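Local structure of MSP-domain protein like family member (Caenorhabditis elegans, 1ROW) at residues P8-P13 and V60-T65; N41-A46 and K70-V75. The protein is a sperm-specific protein with an immunoglobulin-like major sperm protein domain and probably plays a structural part in nematode sperm. One frame throughout, in Å; residues are numbered along the deposited sequence.

Interaction 1: P8-P13 and V60-T65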
loop_
_atom_site.group_PDB
_atom_site.type_symbol
_atom_site.label_atom_id
_atom_site.label_comp_id
_atom_site.label_asym_id
_atom_site.label_seq_id
_atom_site.Cartn_x
_atom_site.Cartn_y
_atom_site.Cartn_z
ATOM N N PRO A 8 9.074 2.558 -5.699
ATOM C CA PRO A 8 8.439 1.309 -6.121
ATOM C C PRO A 8 8.955 0.075 -5.378
ATOM O O PRO A 8 8.437 -1.024 -5.563
ATOM C CB PRO A 8 8.765 1.259 -7.606
ATOM C CG PRO A 8 10.154 1.820 -7.625
ATOM C CD PRO A 8 10.016 3.032 -6.732
ATOM N N ALA A 9 9.986 0.253 -4.555
ATOM C CA ALA A 9 10.541 -0.855 -3.778
ATOM C C ALA A 9 10.910 -0.386 -2.378
ATOM O O ALA A 9 11.263 0.773 -2.182
ATOM C CB ALA A 9 11.765 -1.439 -4.475
ATOM N N CYS A 10 10.820 -1.293 -1.407
ATOM C CA CYS A 10 11.137 -0.981 -0.015
ATOM C C CYS A 10 12.361 -1.745 0.484
ATOM O O CYS A 10 12.512 -2.934 0.210
ATOM C CB CYS A 10 9.938 -1.317 0.882
ATOM S SG CYS A 10 10.317 -1.377 2.664
ATOM N N THR A 11 13.240 -1.060 1.213
ATOM C CA THR A 11 14.436 -1.697 1.776
ATOM C C THR A 11 14.604 -1.179 3.197
ATOM O O THR A 11 14.874 0.001 3.407
ATOM C CB THR A 11 15.721 -1.355 0.977
ATOM O OG1 THR A 11 15.952 0.060 1.019
ATOM C CG2 THR A 11 15.593 -1.810 -0.469
ATOM N N VAL A 12 14.441 -2.057 4.178
ATOM C CA VAL A 12 14.562 -1.647 5.570
ATOM C C VAL A 12 15.509 -2.524 6.369
ATOM O O VAL A 12 15.815 -3.649 5.979
ATOM C CB VAL A 12 13.202 -1.695 6.280
ATOM C CG1 VAL A 12 12.280 -0.611 5.734
ATOM C CG2 VAL A 12 12.583 -3.080 6.099
ATOM N N PRO A 13 16.003 -2.008 7.500
ATOM C CA PRO A 13 16.907 -2.824 8.311
ATOM C C PRO A 13 16.064 -3.946 8.933
ATOM O O PRO A 13 14.955 -3.702 9.411
ATOM C CB PRO A 13 17.416 -1.839 9.360
ATOM C CG PRO A 13 17.322 -0.486 8.646
ATOM C CD PRO A 13 15.983 -0.607 7.964
ATOM N N VAL A 60 1.744 5.991 2.342
ATOM C CA VAL A 60 1.568 4.703 2.985
ATOM C C VAL A 60 2.863 4.413 3.744
ATOM O O VAL A 60 3.938 4.314 3.151
ATOM C CB VAL A 60 1.286 3.595 1.938
ATOM C CG1 VAL A 60 2.402 3.553 0.906
ATOM C CG2 VAL A 60 1.156 2.257 2.619
ATOM N N VAL A 61 2.761 4.309 5.063
ATOM C CA VAL A 61 3.930 4.054 5.888
ATOM C C VAL A 61 4.075 2.587 6.250
ATOM O O VAL A 61 3.132 1.958 6.754
ATOM C CB VAL A 61 3.887 4.868 7.201
ATOM C CG1 VAL A 61 5.109 4.553 8.056
ATOM C CG2 VAL A 61 3.836 6.354 6.890
ATOM N N ILE A 62 5.264 2.061 5.982
ATOM C CA ILE A 62 5.608 0.681 6.279
ATOM C C ILE A 62 6.491 0.710 7.517
ATOM O O ILE A 62 7.592 1.279 7.489
ATOM C CB ILE A 62 6.431 0.036 5.133
ATOM C CG1 ILE A 62 5.626 0.014 3.838
ATOM C CG2 ILE A 62 6.826 -1.387 5.505
ATOM C CD1 ILE A 62 6.456 -0.420 2.634
ATOM N N THR A 63 6.005 0.128 8.608
ATOM C CA THR A 63 6.781 0.060 9.837
ATOM C C THR A 63 7.279 -1.369 9.993
ATOM O O THR A 63 6.489 -2.324 9.918
ATOM C CB THR A 63 5.940 0.426 11.084
ATOM O OG1 THR A 63 5.350 1.717 10.907
ATOM C CG2 THR A 63 6.823 0.460 12.326
ATOM N N ARG A 64 8.587 -1.515 10.206
ATOM C CA ARG A 64 9.213 -2.831 10.375
ATOM C C ARG A 64 9.771 -3.063 11.779
ATOM O O ARG A 64 10.494 -2.216 12.311
ATOM C CB ARG A 64 10.354 -2.997 9.362
ATOM C CG ARG A 64 11.411 -4.039 9.742
ATOM C CD ARG A 64 11.065 -5.427 9.231
ATOM N NE ARG A 64 12.006 -6.434 9.712
ATOM C CZ ARG A 64 12.095 -7.671 9.234
ATOM N NH1 ARG A 64 11.296 -8.062 8.244
ATOM N NH2 ARG A 64 12.984 -8.518 9.748
ATOM N N THR A 65 9.444 -4.214 12.373
ATOM C CA THR A 65 9.964 -4.557 13.687
ATOM C C THR A 65 11.043 -5.616 13.511
ATOM O O THR A 65 11.225 -6.150 12.417
ATOM C CB THR A 65 8.865 -5.070 14.662
ATOM O OG1 THR A 65 8.133 -6.148 14.063
ATOM C CG2 THR A 65 7.921 -3.930 15.038
#

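Interaction 2: N41-A46 and K70-V75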
loop_
_atom_site.group_PDB
_atom_site.type_symbol
_atom_site.label_atom_id
_atom_site.label_comp_id
_atom_site.label_asym_id
_atom_site.label_seq_id
_atom_site.Cartn_x
_atom_site.Cartn_y
_atom_site.Cartn_z
ATOM N N ASN A 41 3.955 -10.407 10.513
ATOM C CA ASN A 41 4.691 -10.640 11.751
ATOM C C ASN A 41 5.627 -9.469 12.077
ATOM O O ASN A 41 5.546 -8.883 13.155
ATOM C CB ASN A 41 5.510 -11.930 11.644
ATOM C CG ASN A 41 4.648 -13.174 11.655
ATOM O OD1 ASN A 41 3.747 -13.310 12.490
ATOM N ND2 ASN A 41 4.921 -14.098 10.734
ATOM N N GLU A 42 6.512 -9.132 11.142
ATOM C CA GLU A 42 7.461 -8.043 11.346
ATOM C C GLU A 42 7.084 -6.741 10.636
ATOM O O GLU A 42 7.901 -5.822 10.557
ATOM C CB GLU A 42 8.863 -8.461 10.884
ATOM C CG GLU A 42 9.531 -9.563 11.700
ATOM C CD GLU A 42 9.184 -10.962 11.217
ATOM O OE1 GLU A 42 9.180 -11.190 9.987
ATOM O OE2 GLU A 42 8.929 -11.839 12.071
ATOM N N TYR A 43 5.865 -6.658 10.117
ATOM C CA TYR A 43 5.420 -5.456 9.414
ATOM C C TYR A 43 4.043 -4.945 9.831
ATOM O O TYR A 43 3.113 -5.722 10.098
ATOM C CB TYR A 43 5.377 -5.699 7.903
ATOM C CG TYR A 43 6.720 -5.810 7.228
ATOM C CD1 TYR A 43 7.457 -4.671 6.899
ATOM C CD2 TYR A 43 7.240 -7.056 6.880
ATOM C CE1 TYR A 43 8.682 -4.774 6.229
ATOM C CE2 TYR A 43 8.459 -7.167 6.217
ATOM C CZ TYR A 43 9.170 -6.022 5.893
ATOM O OH TYR A 43 10.361 -6.144 5.221
ATOM N N ARG A 44 3.926 -3.623 9.859
ATOM C CA ARG A 44 2.681 -2.942 10.172
ATOM C C ARG A 44 2.523 -1.900 9.069
ATOM O O ARG A 44 3.454 -1.132 8.789
ATOM C CB ARG A 44 2.758 -2.273 11.546
ATOM C CG ARG A 44 2.756 -3.265 12.710
ATOM C CD ARG A 44 1.429 -4.010 12.799
ATOM N NE ARG A 44 1.386 -4.933 13.935
ATOM C CZ ARG A 44 2.008 -6.108 13.974
ATOM N NH1 ARG A 44 1.915 -6.875 15.055
ATOM N NH2 ARG A 44 2.708 -6.529 12.929
ATOM N N ILE A 45 1.357 -1.879 8.433
ATOM C CA ILE A 45 1.113 -0.942 7.347
ATOM C C ILE A 45 0.036 0.077 7.701
ATOM O O ILE A 45 -1.028 -0.272 8.225
ATOM C CB ILE A 45 0.711 -1.692 6.052
ATOM C CG1 ILE A 45 0.580 -0.702 4.900
ATOM C CG2 ILE A 45 -0.590 -2.448 6.257
ATOM C CD1 ILE A 45 1.897 -0.073 4.513
ATOM N N ALA A 46 0.324 1.341 7.411
ATOM C CA ALA A 46 -0.604 2.426 7.696
ATOM C C ALA A 46 -0.686 3.406 6.532
ATOM O O ALA A 46 0.294 4.076 6.206
ATOM C CB ALA A 46 -0.164 3.158 8.959
ATOM N N LYS A 70 14.742 -10.985 5.316
ATOM C CA LYS A 70 13.909 -11.769 4.423
ATOM C C LYS A 70 13.295 -10.881 3.359
ATOM O O LYS A 70 13.194 -9.662 3.526
ATOM C CB LYS A 70 12.796 -12.444 5.235
ATOM C CG LYS A 70 11.822 -13.283 4.425
ATOM C CD LYS A 70 10.778 -13.926 5.330
ATOM C CE LYS A 70 9.832 -14.807 4.532
ATOM N NZ LYS A 70 8.964 -15.635 5.413
ATOM N N GLU A 71 12.893 -11.502 2.258
ATOM C CA GLU A 71 12.263 -10.781 1.166
ATOM C C GLU A 71 10.768 -11.025 1.295
ATOM O O GLU A 71 10.339 -12.170 1.438
ATOM C CB GLU A 71 12.767 -11.301 -0.183
ATOM C CG GLU A 71 14.256 -11.079 -0.426
ATOM C CD GLU A 71 14.635 -9.603 -0.478
ATOM O OE1 GLU A 71 13.990 -8.848 -1.229
ATOM O OE2 GLU A 71 15.584 -9.200 0.228
ATOM N N ASP A 72 9.990 -9.945 1.280
ATOM C CA ASP A 72 8.545 -10.030 1.387
ATOM C C ASP A 72 7.896 -9.146 0.331
ATOM O O ASP A 72 8.590 -8.526 -0.473
ATOM C CB ASP A 72 8.086 -9.617 2.788
ATOM C CG ASP A 72 8.225 -10.742 3.799
ATOM O OD1 ASP A 72 7.630 -11.813 3.562
ATOM O OD2 ASP A 72 8.917 -10.566 4.827
ATOM N N LYS A 73 6.569 -9.094 0.324
ATOM C CA LYS A 73 5.859 -8.293 -0.664
ATOM C C LYS A 73 4.665 -7.562 -0.094
ATOM O O LYS A 73 3.964 -8.072 0.785
ATOM C CB LYS A 73 5.367 -9.172 -1.826
ATOM C CG LYS A 73 6.467 -9.896 -2.590
ATOM C CD LYS A 73 5.900 -10.683 -3.761
ATOM C CE LYS A 73 7.013 -11.313 -4.585
ATOM N NZ LYS A 73 6.473 -11.994 -5.791
ATOM N N LEU A 74 4.442 -6.360 -0.606
ATOM C CA LEU A 74 3.312 -5.549 -0.203
ATOM C C LEU A 74 2.454 -5.470 -1.453
ATOM O O LEU A 74 2.881 -4.941 -2.478
ATOM C CB LEU A 74 3.772 -4.153 0.216
ATOM C CG LEU A 74 2.745 -3.291 0.951
ATOM C CD1 LEU A 74 2.382 -3.948 2.285
ATOM C CD2 LEU A 74 3.321 -1.902 1.177
ATOM N N VAL A 75 1.254 -6.028 -1.382
ATOM C CA VAL A 75 0.364 -6.018 -2.528
ATOM C C VAL A 75 -0.734 -4.986 -2.353
ATOM O O VAL A 75 -1.463 -4.982 -1.351
ATOM C CB VAL A 75 -0.272 -7.404 -2.753
ATOM C CG1 VAL A 75 -1.158 -7.378 -3.991
ATOM C CG2 VAL A 75 0.824 -8.449 -2.908
HETATM O O HOH W 1 10.770 -8.771 4.799
#

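Interaction 1: P8-P13 and V60-T65
The flat group of this contact, the Arg64 guanidinium, meets Pro13 from an oblique direction: the carbonyl oxygen Pro13 O lies 4.0 Å from Arg64 NE and makes no hydrogen bond with it. This is a contact across the core of an immunoglobulin-like β-sandwich, the fold of MSP domains, between strand 10-13 at an outer position and strand 56-64 facing it. The short strand axes come within 8.4 Å, inclined by 31° between N-to-C directions, and no hydrogen bond spans them; the interval is bridged by side chains and, at the Arg64 end, by the backbone oxygen of Pro13. Strand 10-13 takes its backbone bonds instead from strand 99-108, which it joins in parallel.

At one end Arg64 supplies its aliphatic stem. CG stands anti to the backbone N (chi1 158°), and the chain then bends at chi2 (89°), which carries the stem past Val12 obliquely. Val12 CG2 rests against this bend, 3.9 Å from Arg64 CG and 4.2 Å from Arg64 CD. The same Arg64 CG also approaches Pro13 O, at 3.6 Å. Beyond the stem, the polar end turns to main-chain carbonyls: NH2 donates to Ala14 O, just past Pro13, and to Ala68 O. Cutting Arg64 back to an alanine would probably open a gap beside Val12 CG2 and deprive the carbonyl oxygens of Ala14 and Ala68 of this donor.

Two residues earlier on each strand, Cys10 faces Ile62, with Met105 of strand 99-108 and His21 of strand 17-25 touching both. Here the pairing is purely apolar and rests on a single methyl group. The extended second torsion of Ile62 sends CD1 out toward strand 10-13, where it lies 4.0 Å from Cys10 SG and equally 4.0 Å from Cys10 CB.

Interaction 2: N41-A46 and K70-V75
Across the hydrophobic interior of the β-sandwich, strand 43-52 faces strand 70-80, and the contact has a polar end bridged by water and an apolar end. Tyr43 presents its ring edge to Asp72: CE2 is 3.7 Å from Asp72 OD2, which lies near the ring plane, while ring and carboxylate planes stand 88° apart. Just beyond the ring, a water in its plane joins the strands. Tyr43 OH donates to this water at 2.7 Å; the water in turn donates to Lys70 O at 2.9 Å and to Asp72 OD2 at 2.6 Å. Farther along the two strands, Ile45 and Leu74 meet tip to tip, with Ile45 CD1 4.1 Å from Leu74 CD2. Each sends its leading branch out anti to the backbone N (chi1 -175° for Ile45 CG1, -167° for Leu74 CG).

Both oxygens of Asp72 have further partners, OD1 in Ser38 OG and OD2 in Asn39 ND2. With donors at both oxygens, this buried carboxylate is probably kept ionised, and the directed chain from phenol through water to acid fixes where the tyrosine hydroxyl hydrogen points.

How the interactions relate
The four segments alternate along the chain, in the order 8-13, 41-46, 60-65, 70-75, so the two loops closed by interactions 1 and 2 overlap. Their centres are 7 Å apart, on the same side of the chain's centre. Strands 43-52 and 56-64 are antiparallel neighbours and touch directly: Val61 N lies 2.7 Å from Ala46 O and Thr63 N 2.9 Å from Arg44 O, both probable hydrogen bonds. Across the core, strands 10-13 and 70-80 lie on either side of strand 99-108, whose Met105 touches Cys10, Ile62, Tyr43 and Leu74. The two interactions are therefore adjoining parts of one sandwich core within a single MSP domain.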